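Local structure of macromomycin (Streptomyces macromomyceticus, 2MCM) at residues 2-7 against 18-23; 92-97 against 104-109; 37-42 against 81-86. The protein binds, without a covalent link, the cytotoxic chromophore of the antibiotic auromomycin, a weak DNA intercalator that causes single- and double-strand breaks. All coordinates share one frame; numbering follows the deposited sequence.

Interaction 1. Residues 2-7 against 18-23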
ATOM      1  N   PRO A   2     -14.642  -2.922  -2.697  1.00 24.92           N
ATOM      2  CA  PRO A   2     -13.406  -3.001  -1.913  1.00 22.99           C
ATOM      3  C   PRO A   2     -13.396  -2.339  -0.574  1.00 21.52           C
ATOM      4  O   PRO A   2     -13.797  -1.180  -0.396  1.00 22.82           O
ATOM      5  CB  PRO A   2     -12.269  -2.493  -2.804  1.00 23.06           C
ATOM      6  CG  PRO A   2     -12.856  -2.412  -4.171  1.00 24.81           C
ATOM      7  CD  PRO A   2     -14.368  -2.413  -4.035  1.00 25.35           C
ATOM      8  N   GLY A   3     -12.829  -3.080   0.398  1.00 17.62           N
ATOM      9  CA  GLY A   3     -12.669  -2.523   1.755  1.00 17.11           C
ATOM     10  C   GLY A   3     -11.292  -3.128   2.242  1.00 15.23           C
ATOM     11  O   GLY A   3     -11.013  -4.253   1.819  1.00 14.95           O
ATOM     12  N   VAL A   4     -10.637  -2.338   3.042  1.00 14.36           N
ATOM     13  CA  VAL A   4      -9.319  -2.879   3.522  1.00 14.64           C
ATOM     14  C   VAL A   4      -9.190  -2.503   5.008  1.00 15.63           C
ATOM     15  O   VAL A   4      -9.694  -1.450   5.451  1.00 14.57           O
ATOM     16  CB  VAL A   4      -8.171  -2.222   2.723  1.00 15.61           C
ATOM     17  CG1 VAL A   4      -7.912  -0.802   3.202  0.75 15.94           C
ATOM     18  CG2 VAL A   4      -6.896  -3.069   2.828  0.75 15.94           C
ATOM     19  N   THR A   5      -8.486  -3.326   5.721  1.00 13.34           N
ATOM     20  CA  THR A   5      -8.143  -3.084   7.120  1.00 14.01           C
ATOM     21  C   THR A   5      -6.616  -3.378   7.207  1.00 12.96           C
ATOM     22  O   THR A   5      -6.191  -4.326   6.547  1.00 13.83           O
ATOM     23  CB  THR A   5      -8.948  -4.117   8.007  1.00 15.85           C
ATOM     24  OG1 THR A   5      -8.761  -3.489   9.352  0.50 17.12           O
ATOM     25  CG2 THR A   5      -8.475  -5.525   7.980  0.50 14.97           C
ATOM     26  N   VAL A   6      -5.900  -2.529   7.855  1.00 11.00           N
ATOM     27  CA  VAL A   6      -4.419  -2.721   8.065  1.00 11.23           C
ATOM     28  C   VAL A   6      -4.222  -2.859   9.571  1.00 14.04           C
ATOM     29  O   VAL A   6      -4.667  -1.965  10.307  1.00 13.34           O
ATOM     30  CB  VAL A   6      -3.676  -1.562   7.496  1.00 11.32           C
ATOM     31  CG1 VAL A   6      -2.142  -1.661   7.756  1.00 12.37           C
ATOM     32  CG2 VAL A   6      -3.895  -1.326   6.004  1.00 12.09           C
ATOM     33  N   THR A   7      -3.579  -3.975   9.965  1.00 12.87           N
ATOM     34  CA  THR A   7      -3.392  -4.174  11.419  1.00 15.71           C
ATOM     35  C   THR A   7      -1.964  -4.556  11.772  1.00 14.63           C
ATOM     36  O   THR A   7      -1.482  -5.498  11.148  1.00 15.00           O
ATOM     37  CB  THR A   7      -4.272  -5.455  11.813  1.00 17.79           C
ATOM     38  OG1 THR A   7      -5.638  -5.179  11.416  1.00 20.73           O
ATOM     39  CG2 THR A   7      -4.147  -5.712  13.316  1.00 20.09           C
ATOM     40  N   VAL A  18       2.997  -5.461   8.744  1.00  9.94           N
ATOM     41  CA  VAL A  18       1.546  -5.266   9.112  1.00 10.80           C
ATOM     42  C   VAL A  18       0.743  -6.251   8.270  1.00  9.15           C
ATOM     43  O   VAL A  18       1.321  -6.813   7.284  1.00 10.31           O
ATOM     44  CB  VAL A  18       1.128  -3.821   8.848  1.00 10.34           C
ATOM     45  CG1 VAL A  18       1.885  -2.781   9.663  1.00 12.46           C
ATOM     46  CG2 VAL A  18       1.162  -3.448   7.378  1.00 11.71           C
ATOM     47  N   THR A  19      -0.502  -6.509   8.593  1.00 10.08           N
ATOM     48  CA  THR A  19      -1.294  -7.421   7.779  1.00 10.85           C
ATOM     49  C   THR A  19      -2.361  -6.555   7.022  1.00 10.44           C
ATOM     50  O   THR A  19      -3.005  -5.787   7.763  1.00 11.05           O
ATOM     51  CB  THR A  19      -2.030  -8.472   8.676  1.00 13.33           C
ATOM     52  OG1 THR A  19      -0.954  -9.236   9.349  1.00 15.64           O
ATOM     53  CG2 THR A  19      -3.006  -9.364   7.886  1.00 13.77           C
ATOM     54  N   VAL A  20      -2.405  -6.731   5.764  1.00 10.07           N
ATOM     55  CA  VAL A  20      -3.439  -5.981   4.951  1.00 10.05           C
ATOM     56  C   VAL A  20      -4.535  -6.977   4.654  1.00 10.51           C
ATOM     57  O   VAL A  20      -4.251  -8.000   3.995  1.00 11.99           O
ATOM     58  CB  VAL A  20      -2.804  -5.453   3.678  1.00 11.26           C
ATOM     59  CG1 VAL A  20      -3.867  -4.712   2.803  1.00 12.27           C
ATOM     60  CG2 VAL A  20      -1.630  -4.540   3.923  1.00 11.76           C
ATOM     61  N   SER A  21      -5.753  -6.781   5.076  1.00 10.78           N
ATOM     62  CA  SER A  21      -6.897  -7.665   4.837  1.00 12.49           C
ATOM     63  C   SER A  21      -7.939  -6.881   3.993  1.00 12.59           C
ATOM     64  O   SER A  21      -8.356  -5.804   4.448  1.00 13.48           O
ATOM     65  CB  SER A  21      -7.674  -8.119   6.058  1.00 16.17           C
ATOM     66  OG  SER A  21      -6.745  -8.702   6.958  1.00 22.21           O
ATOM     67  N   ALA A  22      -8.210  -7.503   2.867  1.00 10.83           N
ATOM     68  CA  ALA A  22      -9.200  -6.798   1.975  1.00 11.87           C
ATOM     69  C   ALA A  22     -10.300  -7.743   1.637  1.00 11.73           C
ATOM     70  O   ALA A  22     -10.176  -8.974   1.584  1.00 12.68           O
ATOM     71  CB  ALA A  22      -8.435  -6.317   0.753  1.00 11.64           C
ATOM     72  N   THR A  23     -11.487  -7.143   1.402  1.00 12.39           N
ATOM     73  CA  THR A  23     -12.668  -7.909   1.036  1.00 13.03           C
ATOM     74  C   THR A  23     -13.439  -7.145  -0.080  1.00 11.99           C
ATOM     75  O   THR A  23     -13.098  -6.010  -0.333  1.00 11.79           O
ATOM     76  CB  THR A  23     -13.675  -8.075   2.266  1.00 14.38           C
ATOM     77  OG1 THR A  23     -13.948  -6.725   2.682  1.00 16.89           O
ATOM     78  CG2 THR A  23     -13.023  -8.957   3.355  1.00 16.59           C
TER
HETATM   79  O   HOH W   1      -0.334  -8.031  11.845  1.00 27.75           O
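Val6 and Val18 meet in the apolar centre of this contact, an antiparallel beta hairpin at the start of the immunoglobulin-like barrel of the neocarzinostatin family. Their methyls cross obliquely, Val6 CG1 lying 3.8 Å from Val18 CG2. Because Val6 CG1 stands anti to its own backbone N (chi1 177°), it reaches toward Val18, while Val6 CG2 takes the side of Val20 CG2, 4.4 Å away. Val4, Val20 and Ala22 continue this face; Val4 CG2 touches both Val20 CG1 and Ala22 CB, although Val4 has two conformers and its exact fit is uncertain. Beta-branched valines suit an extended strand. Val4, Val6 and Ala22 pack on strands 93-98 and 104-109, with Val6 on Ala95 and Ile109 and Ala22 on Leu97, whereas Val18 lies against Val68 of strand 62-68.

Between the faces, three hydrogen-bonded pairs hold the strands. Thr5 N donates a hydrogen bond to Ser21 O at 2.8 Å, and the return bond from Ser21 N to Thr5 O is almost straight, at 177°. Val4 with Ala22 and Val6 with Val20 are the non-hydrogen-bonded pairs.

The opposite face carries Thr5, Thr7, Thr19, Ser21 and Thr23, whose hydroxyls are at home near solvent. At this polar edge a water donates to Thr7 O at 2.9 Å and lies 2.8 Å from Thr19 OG1, to which it is also hydrogen-bonded.

Interaction 2. Residues 92-97 against 104-109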
ATOM      1  N   SER A  92       1.579  12.216   5.260  1.00 14.00           N
ATOM      2  CA  SER A  92       0.700  11.070   5.504  1.00 14.42           C
ATOM      3  C   SER A  92       0.979   9.925   4.507  1.00 13.40           C
ATOM      4  O   SER A  92       0.960  10.155   3.296  1.00 16.28           O
ATOM      5  CB  SER A  92      -0.828  11.392   5.353  1.00 17.26           C
ATOM      6  OG  SER A  92      -1.143  12.355   6.365  1.00 19.02           O
ATOM      7  N   CYS A  93       1.200   8.724   5.026  1.00 11.63           N
ATOM      8  CA  CYS A  93       1.407   7.563   4.136  1.00 10.11           C
ATOM      9  C   CYS A  93       0.302   6.558   4.339  1.00  9.35           C
ATOM     10  O   CYS A  93      -0.440   6.686   5.396  1.00  8.54           O
ATOM     11  CB  CYS A  93       2.743   6.859   4.553  1.00  9.15           C
ATOM     12  SG  CYS A  93       4.114   7.964   4.124  1.00 10.11           S
ATOM     13  N   SER A  94       0.097   5.632   3.457  1.00  8.75           N
ATOM     14  CA  SER A  94      -0.916   4.620   3.617  1.00  8.38           C
ATOM     15  C   SER A  94      -0.379   3.240   3.227  1.00  8.73           C
ATOM     16  O   SER A  94       0.719   3.129   2.639  1.00  7.80           O
ATOM     17  CB  SER A  94      -2.114   4.898   2.631  1.00 10.05           C
ATOM     18  OG  SER A  94      -1.649   4.858   1.308  1.00 12.26           O
ATOM     19  N   ALA A  95      -1.098   2.226   3.561  1.00  7.77           N
ATOM     20  CA  ALA A  95      -0.890   0.841   3.114  1.00  8.83           C
ATOM     21  C   ALA A  95      -2.242   0.469   2.450  1.00  8.02           C
ATOM     22  O   ALA A  95      -3.315   0.821   2.961  1.00 10.12           O
ATOM     23  CB  ALA A  95      -0.561  -0.113   4.254  1.00 10.66           C
ATOM     24  N   GLY A  96      -2.159  -0.219   1.293  1.00  7.90           N
ATOM     25  CA  GLY A  96      -3.457  -0.555   0.679  1.00  8.99           C
ATOM     26  C   GLY A  96      -3.171  -1.380  -0.550  1.00  9.76           C
ATOM     27  O   GLY A  96      -2.027  -1.893  -0.687  1.00  9.88           O
ATOM     28  N   LEU A  97      -4.139  -1.576  -1.408  1.00  7.95           N
ATOM     29  CA  LEU A  97      -4.000  -2.364  -2.618  1.00  9.30           C
ATOM     30  C   LEU A  97      -4.850  -1.827  -3.763  1.00  9.29           C
ATOM     31  O   LEU A  97      -5.851  -1.180  -3.465  1.00 10.24           O
ATOM     32  CB  LEU A  97      -4.294  -3.812  -2.231  1.00 11.90           C
ATOM     33  CG  LEU A  97      -5.715  -4.261  -2.001  1.00 14.48           C
ATOM     34  CD1 LEU A  97      -5.821  -5.756  -1.783  0.50 15.43           C
ATOM     35  CD2 LEU A  97      -6.423  -3.488  -0.902  0.50 13.89           C
ATOM     36  N   GLY A 104      -9.649  -0.583  -5.664  1.00 13.50           N
ATOM     37  CA  GLY A 104      -8.911  -0.997  -4.441  1.00 12.34           C
ATOM     38  C   GLY A 104      -9.271  -0.088  -3.289  1.00 14.04           C
ATOM     39  O   GLY A 104     -10.321   0.582  -3.287  1.00 12.74           O
ATOM     40  N   ALA A 105      -8.398  -0.090  -2.277  1.00 10.89           N
ATOM     41  CA  ALA A 105      -8.673   0.757  -1.096  1.00 11.26           C
ATOM     42  C   ALA A 105      -7.363   0.936  -0.333  1.00 11.44           C
ATOM     43  O   ALA A 105      -6.402   0.135  -0.592  1.00 10.67           O
ATOM     44  CB  ALA A 105      -9.649  -0.033  -0.225  1.00 12.23           C
ATOM     45  N   ALA A 106      -7.284   1.865   0.557  1.00  9.23           N
ATOM     46  CA  ALA A 106      -6.081   2.126   1.326  1.00 10.21           C
ATOM     47  C   ALA A 106      -6.480   2.656   2.694  1.00 10.42           C
ATOM     48  O   ALA A 106      -7.591   3.169   2.940  1.00 11.70           O
ATOM     49  CB  ALA A 106      -5.114   3.092   0.631  1.00 11.95           C
ATOM     50  N   GLN A 107      -5.579   2.493   3.669  1.00  9.38           N
ATOM     51  CA  GLN A 107      -5.789   2.991   5.020  1.00  8.06           C
ATOM     52  C   GLN A 107      -4.630   3.838   5.474  1.00  8.61           C
ATOM     53  O   GLN A 107      -3.428   3.342   5.322  1.00  7.31           O
ATOM     54  CB  GLN A 107      -6.055   1.858   5.992  1.00  9.33           C
ATOM     55  CG  GLN A 107      -6.166   2.325   7.445  1.00 12.73           C
ATOM     56  CD  GLN A 107      -6.604   1.208   8.346  1.00 16.22           C
ATOM     57  OE1 GLN A 107      -7.041   0.114   8.031  1.00 17.32           O
ATOM     58  NE2 GLN A 107      -6.594   1.490   9.649  1.00 19.15           N
ATOM     59  N   ALA A 108      -4.726   5.034   5.951  1.00  7.64           N
ATOM     60  CA  ALA A 108      -3.624   5.894   6.418  1.00  9.25           C
ATOM     61  C   ALA A 108      -3.006   5.180   7.682  1.00  8.38           C
ATOM     62  O   ALA A 108      -3.720   4.547   8.445  1.00  9.99           O
ATOM     63  CB  ALA A 108      -4.300   7.224   6.829  1.00  9.93           C
ATOM     64  N   ILE A 109      -1.656   5.286   7.693  1.00  9.88           N
ATOM     65  CA  ILE A 109      -0.986   4.614   8.869  1.00  9.00           C
ATOM     66  C   ILE A 109      -0.124   5.700   9.494  1.00  9.97           C
ATOM     67  O   ILE A 109       0.235   6.723   8.891  1.00 10.93           O
ATOM     68  CB  ILE A 109      -0.142   3.401   8.340  1.00  9.62           C
ATOM     69  CG1 ILE A 109       0.874   3.969   7.336  1.00  9.64           C
ATOM     70  CG2 ILE A 109      -1.033   2.266   7.846  1.00 11.48           C
ATOM     71  CD1 ILE A 109       1.896   2.821   6.877  1.00 11.07           C
TER
HETATM   72  O   HOH W   2       2.220   8.239   7.745  1.00 15.89           O
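The peptide groups of Ala95 and Gln107 are the flat units that meet at the middle of this antiparallel hairpin, joined through their N-H and C=O groups instead of stacking. Gln107 N binds Ala95 O at 2.9 Å, and Ala95 N binds Gln107 O at 3.1 Å, both donors tilted somewhat from the carbonyl planes. Farther along, Leu97 N approaches Ala105 O nearly in line with the Ala105 C=O bond, 3.0 Å away, and Ala105 N returns a bond to Leu97 O.

One face of the two-stranded sheet bears the buried Ala95, Leu97 and Ile109, turned to the barrel interior, together with Ala105 and Gln107; Val4 of strand 3-7 packs on Leu97 and Ala105. Ile109 has CG1 in the position between its backbone N and carbonyl carbon (chi1 59°), which lays that carbon 3.6 Å from Cys93 O; its CG2 faces Ala95 CB at 4.3 Å. The other face belongs to Gly96 and Ala106, whose CA atoms approach to 3.8 Å. Gly96, with no side chain, lets the two backbones come this close, its CA also lying against Ala105 O.

At the Cys93 end, Ile109 N donates to Cys93 O. In place of a direct return bond, a water accepts a hydrogen bond from Cys93 N, 2.9 Å away, and donates one to Ile109 O. Cys93 is also tied to Cys88 by a disulfide.

The extended Gln107 side chain leads away from the hairpin, and its OE1 accepts from Val6 N. The backbone thus carries the pairing; the Gln107 amide links the hairpin to the neighbouring sheet, and Ser94 OG bonds a diol, probably from the crystallisation liquor, that may mark a pocket.

Interaction 3. Residues 37-42 against 81-86. With CA (calcium ion), chain B.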
ATOM      1  N   ALA A  37       2.294   7.311  -0.734  1.00  9.57           N
ATOM      2  CA  ALA A  37       2.010   8.654  -0.207  1.00  9.77           C
ATOM      3  C   ALA A  37       1.790   9.511  -1.451  1.00 11.95           C
ATOM      4  O   ALA A  37       2.153   9.146  -2.528  1.00 10.27           O
ATOM      5  CB  ALA A  37       3.212   9.229   0.557  1.00 10.64           C
ATOM      6  N   VAL A  38       1.170  10.680  -1.192  1.00 13.10           N
ATOM      7  CA  VAL A  38       0.983  11.647  -2.313  1.00 15.54           C
ATOM      8  C   VAL A  38       2.269  12.481  -2.313  1.00 16.38           C
ATOM      9  O   VAL A  38       2.594  13.194  -1.325  1.00 18.21           O
ATOM     10  CB  VAL A  38      -0.305  12.495  -2.086  1.00 15.18           C
ATOM     11  CG1 VAL A  38      -0.308  13.608  -3.150  1.00 16.34           C
ATOM     12  CG2 VAL A  38      -1.554  11.683  -2.194  1.00 15.73           C
ATOM     13  N   VAL A  39       3.007  12.343  -3.419  1.00 17.86           N
ATOM     14  CA  VAL A  39       4.296  13.080  -3.466  1.00 22.23           C
ATOM     15  C   VAL A  39       4.050  14.471  -4.028  1.00 24.57           C
ATOM     16  O   VAL A  39       4.686  15.439  -3.617  1.00 26.86           O
ATOM     17  CB  VAL A  39       5.420  12.248  -4.094  1.00 21.33           C
ATOM     18  CG1 VAL A  39       5.673  11.034  -3.152  1.00 21.68           C
ATOM     19  CG2 VAL A  39       5.234  11.808  -5.495  1.00 21.38           C
ATOM     20  N   GLU A  40       3.117  14.503  -4.955  1.00 26.80           N
ATOM     21  CA  GLU A  40       2.686  15.734  -5.604  1.00 29.53           C
ATOM     22  C   GLU A  40       1.229  15.550  -5.975  1.00 30.25           C
ATOM     23  O   GLU A  40       0.755  14.476  -6.418  1.00 29.30           O
ATOM     24  CB  GLU A  40       3.558  16.077  -6.816  1.00 30.56           C
ATOM     25  CG  GLU A  40       5.059  15.987  -6.562  1.00 31.63           C
ATOM     26  CD  GLU A  40       6.010  16.956  -7.170  1.00 32.31           C
ATOM     27  OE1 GLU A  40       5.800  18.150  -7.286  1.00 31.80           O
ATOM     28  OE2 GLU A  40       7.122  16.394  -7.507  1.00 32.04           O
ATOM     29  N   PRO A  41       0.511  16.673  -5.797  1.00 30.58           N
ATOM     30  CA  PRO A  41      -0.930  16.655  -6.055  1.00 30.51           C
ATOM     31  C   PRO A  41      -1.161  15.892  -7.326  1.00 30.02           C
ATOM     32  O   PRO A  41      -0.518  16.174  -8.357  1.00 31.36           O
ATOM     33  CB  PRO A  41      -1.277  18.138  -6.015  1.00 31.28           C
ATOM     34  CG  PRO A  41      -0.324  18.647  -4.903  1.00 31.53           C
ATOM     35  CD  PRO A  41       0.988  17.932  -5.216  1.00 31.39           C
ATOM     36  N   GLY A  42      -1.998  14.875  -7.250  1.00 30.24           N
ATOM     37  CA  GLY A  42      -2.354  13.991  -8.356  1.00 28.73           C
ATOM     38  C   GLY A  42      -1.329  12.894  -8.643  1.00 28.03           C
ATOM     39  O   GLY A  42      -1.582  12.009  -9.524  1.00 29.41           O
ATOM     40  N   THR A  81       9.633   5.010 -12.014  1.00 24.32           N
ATOM     41  CA  THR A  81      10.692   6.023 -12.031  1.00 20.70           C
ATOM     42  C   THR A  81      10.921   6.499 -10.607  1.00 18.53           C
ATOM     43  O   THR A  81       9.973   6.948  -9.917  1.00 14.83           O
ATOM     44  CB  THR A  81      10.151   7.276 -12.897  1.00 21.83           C
ATOM     45  OG1 THR A  81       9.998   6.710 -14.231  1.00 22.75           O
ATOM     46  CG2 THR A  81      11.103   8.435 -12.851  1.00 20.79           C
ATOM     47  N   PRO A  82      12.165   6.549 -10.143  1.00 16.24           N
ATOM     48  CA  PRO A  82      12.478   7.065  -8.810  1.00 15.78           C
ATOM     49  C   PRO A  82      12.140   8.539  -8.711  1.00 15.70           C
ATOM     50  O   PRO A  82      12.411   9.396  -9.577  1.00 18.36           O
ATOM     51  CB  PRO A  82      14.003   6.885  -8.654  1.00 17.01           C
ATOM     52  CG  PRO A  82      14.310   5.802  -9.643  1.00 17.86           C
ATOM     53  CD  PRO A  82      13.384   6.111 -10.845  1.00 16.94           C
ATOM     54  N   TRP A  83      11.493   8.864  -7.598  1.00 15.25           N
ATOM     55  CA  TRP A  83      11.128  10.245  -7.291  1.00 15.12           C
ATOM     56  C   TRP A  83      11.975  10.817  -6.180  1.00 14.36           C
ATOM     57  O   TRP A  83      12.474  11.957  -6.272  1.00 16.81           O
ATOM     58  CB  TRP A  83       9.609  10.280  -6.881  1.00 15.52           C
ATOM     59  CG  TRP A  83       9.160  11.672  -6.617  1.00 16.57           C
ATOM     60  CD1 TRP A  83       8.779  12.636  -7.517  1.00 18.14           C
ATOM     61  CD2 TRP A  83       9.120  12.310  -5.330  1.00 16.35           C
ATOM     62  NE1 TRP A  83       8.472  13.801  -6.862  1.00 18.16           N
ATOM     63  CE2 TRP A  83       8.702  13.645  -5.520  1.00 17.90           C
ATOM     64  CE3 TRP A  83       9.408  11.868  -4.037  1.00 16.52           C
ATOM     65  CZ2 TRP A  83       8.544  14.547  -4.480  1.00 18.63           C
ATOM     66  CZ3 TRP A  83       9.260  12.764  -3.012  1.00 17.32           C
ATOM     67  CH2 TRP A  83       8.847  14.092  -3.192  1.00 18.42           C
ATOM     68  N   GLY A  84      12.174  10.074  -5.123  1.00 14.60           N
ATOM     69  CA  GLY A  84      12.950  10.686  -3.997  1.00 13.40           C
ATOM     70  C   GLY A  84      12.400  10.145  -2.693  1.00 13.19           C
ATOM     71  O   GLY A  84      11.587   9.191  -2.638  1.00 15.62           O
ATOM     72  N   THR A  85      12.919  10.693  -1.592  1.00 13.57           N
ATOM     73  CA  THR A  85      12.579  10.194  -0.292  1.00 14.30           C
ATOM     74  C   THR A  85      11.257  10.711   0.221  1.00 13.07           C
ATOM     75  O   THR A  85      11.017  11.935   0.050  1.00 15.37           O
ATOM     76  CB  THR A  85      13.696  10.678   0.758  1.00 16.95           C
ATOM     77  OG1 THR A  85      14.943  10.218   0.173  1.00 18.34           O
ATOM     78  CG2 THR A  85      13.433  10.116   2.154  1.00 17.11           C
ATOM     79  N   VAL A  86      10.506   9.877   0.861  1.00 12.29           N
ATOM     80  CA  VAL A  86       9.250  10.199   1.516  1.00 12.11           C
ATOM     81  C   VAL A  86       9.441   9.874   3.017  1.00 12.68           C
ATOM     82  O   VAL A  86       9.796   8.749   3.355  1.00 13.15           O
ATOM     83  CB  VAL A  86       8.076   9.368   0.954  1.00 12.42           C
ATOM     84  CG1 VAL A  86       6.810   9.658   1.758  1.00 14.05           C
ATOM     85  CG2 VAL A  86       7.755   9.723  -0.503  1.00 14.63           C
TER
HETATM   86 CA    CA B 163       8.102  18.386  -8.309  0.60 25.73          CA
HETATM   87  O   HOH W   3       6.613  20.374  -7.940  0.81 48.30           O
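Trp83 reaches Val39 and Glu40 because its CG lies anti to the backbone N (chi1 -177°), which carries the indole out from its strand. Glu40 answers with a chain bent at chi2 (-143°), bringing its carboxylate round to the nitrogen edge of the same ring. The two residues therefore grip the indole differently, one over a face and one at the edge.

Val39 CB sits almost exactly above the middle of the six-membered ring, 3.7 Å from the centroid, in a CH-pi contact. Its methyls diverge from that point, CG2 over the bond shared with the five-membered ring and CG1 toward CE3. The compact branching of valine suits this place, covering the broad aromatic surface from a short side chain.

At the edge, Trp83 NE1 donates to Glu40 OE2 over 3.0 Å, close to the ring plane and on the anti lone pair of the oxygen. The carboxylate is turned 72° against the indole. Both its oxygens chelate a calcium ion, OE1 at 2.5 Å and OE2 at 2.4 Å, with a water as a further ligand. OE2 thus serves the metal and the indole together, and the cation probably favours the ionised carboxylate.

Beyond the indole, toward Val86, the contact is apolar. Val39 CG1 meets Val86 CG2 at 3.6 Å, the two side chains crossing at about a right angle, and Ala37 CB lies 3.8 Å from Val86 CG1, a small residue fitting a close approach.

The geometry at Val39-Glu40 and at Trp83-Gly84 fits classic beta bulges, the latter opposite Ala74. Strand 71-76 lies beside strand 81-87, with Val76 against Val39 and Trp83, while Cys93 of strand 93-98 packs on Ala37 and Val86.

How the interactions relate
Along the chain interaction 1 comes first, then interaction 3, which closes before interaction 2 opens. Interactions 1 and 2, with centres about 9 Å apart, bring two sheets of the barrel face to face: the three-stranded sheet of 3-7, 16-23 and 62-68, and the larger one containing 93-98 and 104-109. Interaction 3 lies about 15 Å from interaction 2, centre to centre, and also meets it where Ser92 O packs on Ala37 CB. Its centre is about 23 Å from that of interaction 1, on the other side of the chain's centre, where strands 71-76 and 81-87 form a ribbon. Barrel and ribbon flank a cleft that, as in relatives, probably receives the chromophore.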